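Local coordinates for packaging enzyme P4 (Pseudomonas phage phi13, PDB 4BLP), which probably hydrolyses nucleoside triphosphates as a RecA-like hexameric motor that drives RNA packaging in a dsRNA bacteriophage, at residues 264-267 / 268-272; 229-233 / 234-238; 100-103 / 104-107; 191-194 / 195-198. All blocks are in the same frame, centred on the assembly; numbering follows the deposited sequence.

Interaction 1. Residues 264-267 / 268-272; sequences DKVS and LVYNN
Residues 264-267 run straight into 268-272 as the opening turns of helix 266-274, where successive i to i+4 bonds join Val269 N to Lys265 O (3.0 Å), Tyr270 N to Val266 O (2.8 Å) and Asn271 N to Ser267 O (3.0 Å). The main side-chain meeting is between Val266 and Tyr270, which lie alongside each other one helical turn apart. With chi1 at 172°, Val266 turns CG1 away from its own amide nitrogen and over the phenol. This methyl sits over one face of the Tyr270 ring, 3.6 Å from the centroid and 16° off the normal, a CH-pi contact displaced somewhat toward the rim. Beyond the pair, the Tyr270 side chain reaches Met280 and Val282 of strand 279-284 and touches the probable P-loop. On another side of the turn, Lys265 and Leu268 also run the same way, with Lys265 CD 3.7 Å from Leu268 CD1. The aliphatic part of the lysine does the touching, while NZ continues to Pro228 O. Lys265 occupies the N-cap position, and its ammonium end is not an acceptor suited to capping a peptide N-H. Instead, a water accepts from Leu268 N at 3.3 Å and makes a weak bond to Asp264 O. The helix start is therefore held by main-chain hydrogen bonds and a bridging water. Within the turn the side chains add mainly dispersion, methyl on aromatic face and alkyl on alkyl, while the lysine end contributes a polar bond outside it.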
ATOM      1  N   ASP D 264      10.815  23.439   8.148  1.00 33.35           N
ATOM      2  CA  ASP D 264      11.150  23.285   9.566  1.00 33.79           C
ATOM      3  C   ASP D 264      12.233  22.219   9.829  1.00 34.43           C
ATOM      4  O   ASP D 264      12.803  22.185  10.927  1.00 34.86           O
ATOM      5  CB  ASP D 264       9.870  22.926  10.365  1.00 36.55           C
ATOM      6  CG  ASP D 264       9.217  21.611   9.973  0.72 50.40           C
ATOM      7  OD1 ASP D 264       9.075  21.355   8.753  0.75 52.21           O
ATOM      8  OD2 ASP D 264       8.807  20.860  10.882  0.65 56.54           O
ATOM      9  N   LYS D 265      12.505  21.344   8.860  1.00 27.44           N
ATOM     10  CA  LYS D 265      13.453  20.243   9.087  1.00 26.53           C
ATOM     11  C   LYS D 265      14.643  20.246   8.130  1.00 24.33           C
ATOM     12  O   LYS D 265      15.344  19.232   8.057  1.00 21.43           O
ATOM     13  CB  LYS D 265      12.716  18.884   8.954  1.00 29.11           C
ATOM     14  CG  LYS D 265      11.562  18.683   9.942  1.00 33.17           C
ATOM     15  CD  LYS D 265      12.063  18.462  11.381  1.00 51.10           C
ATOM     16  CE  LYS D 265      10.936  18.512  12.392  1.00 64.85           C
ATOM     17  NZ  LYS D 265      10.661  17.180  12.983  1.00 75.07           N
ATOM     18  N   VAL D 266      14.899  21.368   7.447  1.00 20.70           N
ATOM     19  CA  VAL D 266      16.010  21.487   6.483  1.00 20.79           C
ATOM     20  C   VAL D 266      17.359  21.099   7.138  1.00 21.67           C
ATOM     21  O   VAL D 266      18.147  20.349   6.534  1.00 19.24           O
ATOM     22  CB  VAL D 266      16.084  22.931   5.882  1.00 27.36           C
ATOM     23  CG1 VAL D 266      17.334  23.116   5.034  1.00 27.39           C
ATOM     24  CG2 VAL D 266      14.857  23.230   5.039  1.00 27.51           C
ATOM     25  N   SER D 267      17.637  21.636   8.333  1.00 18.58           N
ATOM     26  CA  SER D 267      18.904  21.383   9.031  1.00 18.44           C
ATOM     27  C   SER D 267      19.113  19.889   9.278  1.00 21.07           C
ATOM     28  O   SER D 267      20.228  19.395   9.063  1.00 20.35           O
ATOM     29  CB  SER D 267      18.954  22.141  10.362  1.00 24.07           C
ATOM     30  OG  SER D 267      18.932  23.536  10.111  1.00 38.20           O
ATOM     31  N   LEU D 268      18.055  19.174   9.715  1.00 18.32           N
ATOM     32  CA  LEU D 268      18.124  17.741   9.956  1.00 20.19           C
ATOM     33  C   LEU D 268      18.404  16.990   8.653  1.00 19.38           C
ATOM     34  O   LEU D 268      19.259  16.104   8.621  1.00 17.79           O
ATOM     35  CB  LEU D 268      16.794  17.232  10.562  1.00 22.07           C
ATOM     36  CG  LEU D 268      16.397  17.572  11.983  1.00 32.15           C
ATOM     37  CD1 LEU D 268      15.172  16.748  12.363  1.00 32.66           C
ATOM     38  CD2 LEU D 268      17.507  17.278  12.986  1.00 40.28           C
ATOM     39  N   VAL D 269      17.667  17.334   7.584  1.00 13.81           N
ATOM     40  CA  VAL D 269      17.864  16.660   6.290  1.00 11.59           C
ATOM     41  C   VAL D 269      19.281  16.895   5.781  1.00 12.33           C
ATOM     42  O   VAL D 269      19.938  15.948   5.326  1.00 12.39           O
ATOM     43  CB  VAL D 269      16.768  17.104   5.271  1.00 14.84           C
ATOM     44  CG1 VAL D 269      17.047  16.566   3.861  1.00 15.46           C
ATOM     45  CG2 VAL D 269      15.397  16.608   5.755  1.00 15.54           C
ATOM     46  N   TYR D 270      19.781  18.142   5.857  1.00 13.11           N
ATOM     47  CA  TYR D 270      21.130  18.445   5.366  1.00 13.16           C
ATOM     48  C   TYR D 270      22.170  17.677   6.197  1.00 15.44           C
ATOM     49  O   TYR D 270      23.117  17.152   5.628  1.00 15.83           O
ATOM     50  CB  TYR D 270      21.385  19.956   5.370  1.00 16.57           C
ATOM     51  CG  TYR D 270      20.675  20.736   4.261  1.00 20.27           C
ATOM     52  CD1 TYR D 270      19.747  20.121   3.425  1.00 23.40           C
ATOM     53  CD2 TYR D 270      20.918  22.089   4.069  1.00 21.88           C
ATOM     54  CE1 TYR D 270      19.071  20.841   2.432  1.00 26.43           C
ATOM     55  CE2 TYR D 270      20.280  22.807   3.050  1.00 22.07           C
ATOM     56  CZ  TYR D 270      19.346  22.185   2.247  1.00 29.44           C
ATOM     57  OH  TYR D 270      18.689  22.897   1.265  1.00 29.31           O
ATOM     58  N   ASN D 271      21.960  17.554   7.541  1.00 14.00           N
ATOM     59  CA  ASN D 271      22.867  16.753   8.367  1.00 12.90           C
ATOM     60  C   ASN D 271      22.858  15.282   7.927  1.00 15.37           C
ATOM     61  O   ASN D 271      23.904  14.647   7.875  1.00 14.00           O
ATOM     62  CB  ASN D 271      22.477  16.831   9.850  1.00 14.96           C
ATOM     63  CG  ASN D 271      22.794  18.143  10.494  1.00 36.81           C
ATOM     64  OD1 ASN D 271      23.604  18.928   9.988  1.00 30.47           O
ATOM     65  ND2 ASN D 271      22.181  18.389  11.657  1.00 34.64           N
ATOM     66  N   ASN D 272      21.665  14.738   7.619  1.00 12.46           N
ATOM     67  CA  ASN D 272      21.581  13.337   7.189  1.00 10.24           C
ATOM     68  C   ASN D 272      22.272  13.138   5.855  1.00 14.87           C
ATOM     69  O   ASN D 272      22.907  12.108   5.639  1.00 14.35           O
ATOM     70  CB  ASN D 272      20.107  12.894   7.123  1.00 12.10           C
ATOM     71  CG  ASN D 272      19.446  12.802   8.489  1.00 26.60           C
ATOM     72  OD1 ASN D 272      20.097  12.628   9.504  1.00 28.75           O
ATOM     73  ND2 ASN D 272      18.141  12.925   8.563  1.00 18.54           N
TER
HETATM   74  O   HOH W   1      15.900  20.934  11.441  1.00 41.23           O

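Interaction 2. Residues 229-233 / 234-238; sequences GGVSV and ALYAA
Torsions set the packing of Val231 against Leu235 and Tyr236: Val231 carries CG1 trans to its amide nitrogen (chi1 168°), and Tyr236, with chi1 at -53°, swings its ring back toward the loop that precedes the helix. Val231 CG1 then meets Leu235 CD2 at 3.8 Å, the two side chains crossing at a slant. Against Tyr236 the same valine comes at about a right angle, with its CB 3.8 Å from the phenol OH. Ser232 O lies over one face of the Tyr236 ring, while the CA of Val233 approaches that ring obliquely. The hydroxyl end is tied to the loop by solvent. A water in the plane of the ring, at its edge, is hydrogen-bonded to Tyr236 OH at 2.8 Å, donates to Val231 O at 3.3 Å and accepts a weak bond from Gly229 N. It thus joins the tyrosine to both ends of a three-residue piece of backbone. The first helical turn closes behind this cluster: Leu235 N donates to Ser232 O at 3.0 Å, and Ala237 N to Val233 O at 3.2 Å. Ser232 OG turns elsewhere, bonding to Gly224 O. The contact marks the entry from a loop into helix 233-248. Val231 and Tyr236 both pack on Val269 of helix 266-274, where Tyr236 also touches Ile273, while Val233 and Ala237 rest on Phe220 of a neighbouring subunit.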
ATOM      1  N   GLY D 229      12.624  14.108   9.011  1.00 35.32           N
ATOM      2  CA  GLY D 229      12.730  15.262   8.123  1.00 35.32           C
ATOM      3  C   GLY D 229      11.672  15.422   7.041  1.00 37.48           C
ATOM      4  O   GLY D 229      11.514  16.525   6.514  1.00 36.87           O
ATOM      5  N   GLY D 230      10.950  14.342   6.710  1.00 31.35           N
ATOM      6  CA  GLY D 230       9.950  14.244   5.632  1.00 27.83           C
ATOM      7  C   GLY D 230      10.534  13.606   4.364  1.00 27.85           C
ATOM      8  O   GLY D 230       9.839  13.343   3.376  1.00 27.64           O
ATOM      9  N   VAL D 231      11.832  13.385   4.376  1.00 18.75           N
ATOM     10  CA  VAL D 231      12.562  12.851   3.220  1.00 16.01           C
ATOM     11  C   VAL D 231      12.709  11.354   3.406  1.00 15.97           C
ATOM     12  O   VAL D 231      12.942  10.897   4.518  1.00 16.58           O
ATOM     13  CB  VAL D 231      13.913  13.628   3.076  1.00 18.39           C
ATOM     14  CG1 VAL D 231      14.871  12.942   2.081  1.00 17.94           C
ATOM     15  CG2 VAL D 231      13.651  15.095   2.683  1.00 17.12           C
ATOM     16  N   SER D 232      12.531  10.567   2.321  1.00 12.92           N
ATOM     17  CA  SER D 232      12.645   9.119   2.396  1.00 12.24           C
ATOM     18  C   SER D 232      14.038   8.709   2.835  1.00 13.41           C
ATOM     19  O   SER D 232      15.018   9.129   2.233  1.00 12.15           O
ATOM     20  CB  SER D 232      12.352   8.491   1.040  1.00 14.93           C
ATOM     21  OG  SER D 232      10.996   8.750   0.708  1.00 22.73           O
ATOM     22  N   VAL D 233      14.132   7.871   3.868  1.00 10.33           N
ATOM     23  CA  VAL D 233      15.468   7.447   4.357  1.00 10.07           C
ATOM     24  C   VAL D 233      16.184   6.625   3.323  1.00 12.93           C
ATOM     25  O   VAL D 233      17.422   6.599   3.341  1.00 12.78           O
ATOM     26  CB  VAL D 233      15.435   6.724   5.731  1.00 15.13           C
ATOM     27  CG1 VAL D 233      14.958   7.689   6.805  1.00 15.98           C
ATOM     28  CG2 VAL D 233      14.572   5.467   5.696  1.00 15.01           C
ATOM     29  N   ALA D 234      15.455   5.988   2.382  1.00 11.22           N
ATOM     30  CA  ALA D 234      16.094   5.248   1.297  1.00 12.74           C
ATOM     31  C   ALA D 234      16.968   6.172   0.429  1.00 11.71           C
ATOM     32  O   ALA D 234      17.908   5.687  -0.208  1.00  9.87           O
ATOM     33  CB  ALA D 234      15.037   4.554   0.434  1.00 13.79           C
ATOM     34  N   LEU D 235      16.698   7.490   0.426  1.00  7.98           N
ATOM     35  CA  LEU D 235      17.517   8.422  -0.352  1.00  8.28           C
ATOM     36  C   LEU D 235      18.911   8.475   0.281  1.00 10.55           C
ATOM     37  O   LEU D 235      19.889   8.519  -0.437  1.00  9.56           O
ATOM     38  CB  LEU D 235      16.903   9.828  -0.358  1.00  8.58           C
ATOM     39  CG  LEU D 235      17.686  10.886  -1.146  1.00 12.16           C
ATOM     40  CD1 LEU D 235      17.876  10.519  -2.649  1.00 13.41           C
ATOM     41  CD2 LEU D 235      17.033  12.284  -0.971  1.00 12.69           C
ATOM     42  N   TYR D 236      18.975   8.511   1.620  1.00  9.75           N
ATOM     43  CA  TYR D 236      20.288   8.576   2.298  1.00  8.75           C
ATOM     44  C   TYR D 236      21.061   7.312   2.054  1.00  9.88           C
ATOM     45  O   TYR D 236      22.259   7.394   1.788  1.00  9.65           O
ATOM     46  CB  TYR D 236      20.120   8.777   3.801  1.00 11.11           C
ATOM     47  CG  TYR D 236      19.238   9.948   4.170  1.00 11.17           C
ATOM     48  CD1 TYR D 236      19.443  11.207   3.609  1.00 11.22           C
ATOM     49  CD2 TYR D 236      18.236   9.812   5.123  1.00 11.22           C
ATOM     50  CE1 TYR D 236      18.662  12.301   3.992  1.00 13.96           C
ATOM     51  CE2 TYR D 236      17.450  10.891   5.506  1.00 11.43           C
ATOM     52  CZ  TYR D 236      17.655  12.129   4.927  1.00 19.16           C
ATOM     53  OH  TYR D 236      16.896  13.189   5.364  1.00 17.87           O
ATOM     54  N   ALA D 237      20.390   6.131   2.138  1.00  8.89           N
ATOM     55  CA  ALA D 237      21.085   4.855   1.866  1.00  7.82           C
ATOM     56  C   ALA D 237      21.572   4.851   0.407  1.00  9.44           C
ATOM     57  O   ALA D 237      22.671   4.351   0.122  1.00  8.14           O
ATOM     58  CB  ALA D 237      20.119   3.684   2.104  1.00  9.35           C
ATOM     59  N   ALA D 238      20.760   5.393  -0.515  1.00  8.26           N
ATOM     60  CA  ALA D 238      21.149   5.427  -1.962  1.00  8.13           C
ATOM     61  C   ALA D 238      22.370   6.299  -2.138  1.00  9.59           C
ATOM     62  O   ALA D 238      23.270   5.961  -2.896  1.00  7.94           O
ATOM     63  CB  ALA D 238      20.003   5.965  -2.841  1.00  8.26           C
TER
HETATM   64  O   HOH W   2      14.605  12.579   6.803  1.00 19.47           O

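Interaction 3. Residues 100-103 / 104-107; sequences VANR and ELIR
Asn102 and Ile106 join across a break in helical geometry: Asn102 leaves helical phi/psi after helix 95-101, the chain turns back into the short, weakly bonded helix 103-106, and Ile106 N donates to Asn102 O at 3.0 Å. Ile106 folds back over that acceptor, its CG1 3.3 Å from Asn102 O and its CD1 4.0 Å from Asn102 CB. Leu105 crosses the asparagine at a slant, with CD1 3.9 Å from OD1, while Asn102 ND2 turns back to Trp98 O. The arrangement is a kink between two consecutive short helices, and a water bridges the kink, donating to Ala101 O and accepting from Glu104 N. Ile106 is the buried member, in contact with Trp98 and Phe99 of the preceding helix and with Ala198 and Leu202 of helix 193-205. At the surface, Arg103 starts from a chi1 of 65°, which places CG between its amide nitrogen and carbonyl carbon. From there the extended chain doubles back and puts NH1 3.0 Å from Val100 O. That oxygen also accepts from Arg103 N, the two donors reaching it from opposite faces of the carbonyl plane, and it lies at the edge of the guanidinium. Further along, Arg107 and Glu104 form a two-pronged i to i+3 salt bridge. Arg107 NH2 meets Glu104 OE2 at 3.1 Å, on its syn side but tilted from the carboxylate plane, with the acceptor close to the guanidinium plane, whereas the bond from Arg107 NE to Glu104 OE1, at 3.0 Å, is weak in angle.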
ATOM      1  N   VAL D 100      28.331   9.218 -28.089  1.00 20.15           N
ATOM      2  CA  VAL D 100      27.228   8.839 -28.995  1.00 20.34           C
ATOM      3  C   VAL D 100      27.568   7.507 -29.726  1.00 19.69           C
ATOM      4  O   VAL D 100      26.777   6.562 -29.709  1.00 18.31           O
ATOM      5  CB  VAL D 100      26.971   9.984 -30.003  1.00 25.35           C
ATOM      6  CG1 VAL D 100      25.908   9.577 -31.018  1.00 26.13           C
ATOM      7  CG2 VAL D 100      26.571  11.275 -29.292  1.00 24.90           C
ATOM      8  N   ALA D 101      28.786   7.412 -30.275  1.00 13.65           N
ATOM      9  CA  ALA D 101      29.219   6.228 -31.042  1.00 11.82           C
ATOM     10  C   ALA D 101      29.250   4.929 -30.216  1.00 15.48           C
ATOM     11  O   ALA D 101      29.020   3.843 -30.774  1.00 14.44           O
ATOM     12  CB  ALA D 101      30.606   6.467 -31.646  1.00 12.91           C
ATOM     13  N   ASN D 102      29.595   5.032 -28.914  1.00 11.96           N
ATOM     14  CA  ASN D 102      29.746   3.853 -28.062  1.00 12.13           C
ATOM     15  C   ASN D 102      28.536   3.648 -27.159  1.00 15.65           C
ATOM     16  O   ASN D 102      28.641   2.883 -26.215  1.00 15.07           O
ATOM     17  CB  ASN D 102      31.055   3.983 -27.217  1.00 12.32           C
ATOM     18  CG  ASN D 102      32.281   3.885 -28.072  1.00 16.80           C
ATOM     19  OD1 ASN D 102      32.646   2.807 -28.553  1.00 13.17           O
ATOM     20  ND2 ASN D 102      32.833   5.041 -28.481  1.00 11.62           N
ATOM     21  N   ARG D 103      27.399   4.268 -27.453  1.00 11.71           N
ATOM     22  CA  ARG D 103      26.197   4.197 -26.572  1.00 13.42           C
ATOM     23  C   ARG D 103      25.809   2.733 -26.230  1.00 19.13           C
ATOM     24  O   ARG D 103      25.491   2.453 -25.055  1.00 16.30           O
ATOM     25  CB  ARG D 103      25.025   4.986 -27.162  1.00 17.59           C
ATOM     26  CG  ARG D 103      24.502   4.415 -28.478  1.00 31.94           C
ATOM     27  CD  ARG D 103      23.554   5.381 -29.170  1.00 34.04           C
ATOM     28  NE  ARG D 103      23.011   4.817 -30.406  1.00 25.17           N
ATOM     29  CZ  ARG D 103      23.699   4.713 -31.539  1.00 36.49           C
ATOM     30  NH1 ARG D 103      24.982   5.090 -31.586  1.00 21.85           N
ATOM     31  NH2 ARG D 103      23.131   4.192 -32.622  1.00 27.45           N
ATOM     32  N   GLU D 104      25.911   1.798 -27.201  1.00 18.49           N
ATOM     33  CA  GLU D 104      25.547   0.394 -26.916  1.00 18.92           C
ATOM     34  C   GLU D 104      26.496  -0.263 -25.945  1.00 21.38           C
ATOM     35  O   GLU D 104      26.011  -0.882 -24.997  1.00 19.04           O
ATOM     36  CB  GLU D 104      25.472  -0.469 -28.197  1.00 20.37           C
ATOM     37  CG  GLU D 104      24.281  -0.128 -29.059  0.89 28.05           C
ATOM     38  CD  GLU D 104      22.926  -0.324 -28.405  0.60 43.06           C
ATOM     39  OE1 GLU D 104      22.725  -1.337 -27.696  0.80 31.20           O
ATOM     40  OE2 GLU D 104      22.087   0.589 -28.546  0.89 39.88           O
ATOM     41  N   LEU D 105      27.855  -0.144 -26.128  1.00 17.05           N
ATOM     42  CA  LEU D 105      28.803  -0.733 -25.188  1.00 15.33           C
ATOM     43  C   LEU D 105      28.674  -0.143 -23.818  1.00 12.52           C
ATOM     44  O   LEU D 105      28.930  -0.814 -22.821  1.00 13.12           O
ATOM     45  CB  LEU D 105      30.287  -0.505 -25.645  1.00 16.21           C
ATOM     46  CG  LEU D 105      30.804  -1.164 -26.880  1.00 23.02           C
ATOM     47  CD1 LEU D 105      32.265  -0.803 -27.070  1.00 22.16           C
ATOM     48  CD2 LEU D 105      30.627  -2.685 -26.844  1.00 26.81           C
ATOM     49  N   ILE D 106      28.336   1.166 -23.748  1.00  9.35           N
ATOM     50  CA  ILE D 106      28.267   1.828 -22.434  1.00  8.99           C
ATOM     51  C   ILE D 106      27.183   1.181 -21.531  1.00 11.62           C
ATOM     52  O   ILE D 106      27.302   1.249 -20.305  1.00 10.43           O
ATOM     53  CB  ILE D 106      28.049   3.344 -22.666  1.00 12.77           C
ATOM     54  CG1 ILE D 106      29.393   3.956 -23.197  1.00 14.20           C
ATOM     55  CG2 ILE D 106      27.570   4.092 -21.393  1.00 13.45           C
ATOM     56  CD1 ILE D 106      29.214   5.381 -23.901  1.00 18.86           C
ATOM     57  N   ARG D 107      26.207   0.483 -22.110  1.00 10.85           N
ATOM     58  CA  ARG D 107      25.199  -0.239 -21.287  1.00 11.67           C
ATOM     59  C   ARG D 107      25.866  -1.309 -20.401  1.00 17.22           C
ATOM     60  O   ARG D 107      25.304  -1.692 -19.388  1.00 17.85           O
ATOM     61  CB  ARG D 107      24.180  -0.922 -22.209  1.00 14.59           C
ATOM     62  CG  ARG D 107      23.384   0.053 -23.102  1.00 18.16           C
ATOM     63  CD  ARG D 107      22.568  -0.765 -24.110  1.00 30.91           C
ATOM     64  NE  ARG D 107      21.998   0.060 -25.170  0.24 40.01           N
ATOM     65  CZ  ARG D 107      20.842   0.704 -25.078  0.30 53.87           C
ATOM     66  NH1 ARG D 107      20.111   0.620 -23.971  0.50 37.23           N
ATOM     67  NH2 ARG D 107      20.403   1.438 -26.091  0.41 39.80           N
TER
HETATM   68  O   HOH W   3      26.766   2.139 -30.072  1.00 19.43           O

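Interaction 4. Residues 191-194 / 195-198; sequences ADLT and EMLA
Two carboxylates, those of Asp192 and Glu195, cross at a slant with their planes 36° apart, and each is met by a peptide N-H from above its plane. Glu195 N donates to Asp192 OD1 at 3.0 Å, 46° out of plane. In return, Ala191 N donates to Glu195 OE1 at 2.8 Å. The other oxygen of the aspartate, OD2, offers its syn lone pair to Thr194 OG1 at 2.6 Å and takes a weak bond from Thr194 N. Asp192 is thus the N-cap of helix 193-205. The exchange resembles a capping box, except that the glutamate receives the N-H of the residue before the cap. A chi1 of -175° and an extended chain carry the Glu195 carboxylate back that far. The acids approach to 4.4 Å between Asp192 OD1 and Glu195 OE1, and a water donates to both oxygens. A salt bridge from OE1 to Arg128 of a neighbouring subunit probably offsets the like charges further. On the apolar side, Leu193 CD1 touches Met196 CE at 3.8 Å. Leu193 and Thr194 pack on Leu75 of strand 73-78, and Leu193 also meets Val70 of strand 65-70. Met196 turns to Trp174 and Phe215, while Pro123 and Leu125 of the adjoining subunit lie against the start of the helix.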
ATOM      1  N   ALA D 191      19.576   9.941 -20.285  1.00  9.69           N
ATOM      2  CA  ALA D 191      18.155   9.690 -20.087  1.00  9.72           C
ATOM      3  C   ALA D 191      17.818   9.017 -18.750  1.00 10.64           C
ATOM      4  O   ALA D 191      16.928   9.499 -18.036  1.00 10.62           O
ATOM      5  CB  ALA D 191      17.610   8.858 -21.254  1.00 11.34           C
ATOM      6  N   ASP D 192      18.443   7.855 -18.440  1.00  9.64           N
ATOM      7  CA  ASP D 192      18.039   7.097 -17.224  1.00  7.81           C
ATOM      8  C   ASP D 192      19.169   7.055 -16.205  1.00 10.29           C
ATOM      9  O   ASP D 192      20.281   7.549 -16.461  1.00  9.50           O
ATOM     10  CB  ASP D 192      17.607   5.665 -17.599  1.00  9.68           C
ATOM     11  CG  ASP D 192      18.768   4.735 -17.805  1.00 13.24           C
ATOM     12  OD1 ASP D 192      19.664   5.083 -18.588  1.00 14.82           O
ATOM     13  OD2 ASP D 192      18.798   3.654 -17.143  1.00 12.60           O
ATOM     14  N   LEU D 193      18.890   6.454 -15.068  1.00  6.70           N
ATOM     15  CA  LEU D 193      19.874   6.353 -13.976  1.00  6.43           C
ATOM     16  C   LEU D 193      21.135   5.560 -14.405  1.00  9.35           C
ATOM     17  O   LEU D 193      22.247   5.951 -14.044  1.00  8.24           O
ATOM     18  CB  LEU D 193      19.163   5.669 -12.793  1.00  6.47           C
ATOM     19  CG  LEU D 193      20.087   5.213 -11.639  1.00 10.74           C
ATOM     20  CD1 LEU D 193      20.645   6.443 -10.870  1.00 10.97           C
ATOM     21  CD2 LEU D 193      19.284   4.310 -10.694  1.00  8.20           C
ATOM     22  N   THR D 194      20.969   4.445 -15.167  1.00  8.33           N
ATOM     23  CA  THR D 194      22.147   3.655 -15.530  1.00  7.97           C
ATOM     24  C   THR D 194      23.047   4.421 -16.480  1.00 10.12           C
ATOM     25  O   THR D 194      24.276   4.386 -16.306  1.00  9.87           O
ATOM     26  CB  THR D 194      21.773   2.278 -16.138  1.00 11.77           C
ATOM     27  OG1 THR D 194      21.091   2.447 -17.390  1.00 10.29           O
ATOM     28  CG2 THR D 194      20.919   1.438 -15.182  1.00 12.54           C
ATOM     29  N   GLU D 195      22.454   5.112 -17.475  1.00  7.94           N
ATOM     30  CA  GLU D 195      23.279   5.888 -18.408  1.00  7.11           C
ATOM     31  C   GLU D 195      23.986   7.021 -17.639  1.00 11.33           C
ATOM     32  O   GLU D 195      25.154   7.300 -17.889  1.00  8.69           O
ATOM     33  CB  GLU D 195      22.393   6.463 -19.542  1.00  7.60           C
ATOM     34  CG  GLU D 195      23.224   7.176 -20.593  1.00 12.16           C
ATOM     35  CD  GLU D 195      22.391   7.845 -21.681  1.00 17.58           C
ATOM     36  OE1 GLU D 195      21.164   8.031 -21.491  1.00 13.92           O
ATOM     37  OE2 GLU D 195      22.995   8.234 -22.702  1.00 18.96           O
ATOM     38  N   MET D 196      23.261   7.706 -16.769  1.00  8.04           N
ATOM     39  CA  MET D 196      23.853   8.797 -15.978  1.00  7.22           C
ATOM     40  C   MET D 196      25.073   8.287 -15.202  1.00  9.39           C
ATOM     41  O   MET D 196      26.138   8.890 -15.307  1.00  8.54           O
ATOM     42  CB  MET D 196      22.796   9.360 -15.006  1.00  8.46           C
ATOM     43  CG  MET D 196      23.305  10.561 -14.165  1.00 11.17           C
ATOM     44  SD  MET D 196      24.366  10.085 -12.755  1.00 12.09           S
ATOM     45  CE  MET D 196      23.128   9.232 -11.732  1.00 11.28           C
ATOM     46  N   LEU D 197      24.937   7.170 -14.472  1.00  6.97           N
ATOM     47  CA  LEU D 197      26.046   6.662 -13.668  0.56  6.49           C
ATOM     48  C   LEU D 197      27.212   6.174 -14.524  1.00  9.71           C
ATOM     49  O   LEU D 197      28.347   6.437 -14.177  1.00  9.49           O
ATOM     50  CB  LEU D 197      25.595   5.543 -12.730  0.56  6.90           C
ATOM     51  CG  LEU D 197      26.607   5.162 -11.631  0.56  9.72           C
ATOM     52  CD1 LEU D 197      27.099   6.371 -10.772  0.56 10.34           C
ATOM     53  CD2 LEU D 197      26.012   4.119 -10.723  0.56 10.38           C
ATOM     54  N   ALA D 198      26.936   5.440 -15.603  1.00  8.13           N
ATOM     55  CA  ALA D 198      28.000   4.923 -16.458  1.00  8.60           C
ATOM     56  C   ALA D 198      28.792   6.087 -17.063  1.00 10.43           C
ATOM     57  O   ALA D 198      30.033   6.077 -17.026  1.00 10.38           O
ATOM     58  CB  ALA D 198      27.402   4.033 -17.560  1.00  9.10           C
TER
HETATM   59  O   HOH W   4      19.365   5.934 -21.146  1.00 27.24           O

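The four contacts form two touching pairs. Interactions 1 and 2, with centres about 11 Å apart, meet where Asn272 CB lies 3.4 Å from Tyr236 CZ. Interactions 3 and 4, about 12 Å between centres, meet through Ile106 CG2 and Ala198 CB at 3.8 Å. Between the pairs, interactions 2 and 4 come within about 8 Å at their nearest atoms, whereas the centres of interactions 1 and 3 are about 39 Å apart on opposite sides of the chain's centre. Interaction 1 adjoins the probable nucleotide-binding P-loop of its own chain, and its Asn271 packs on Thr155 of a neighbouring subunit; interaction 2 meets that same subunit, and interaction 4 a different one.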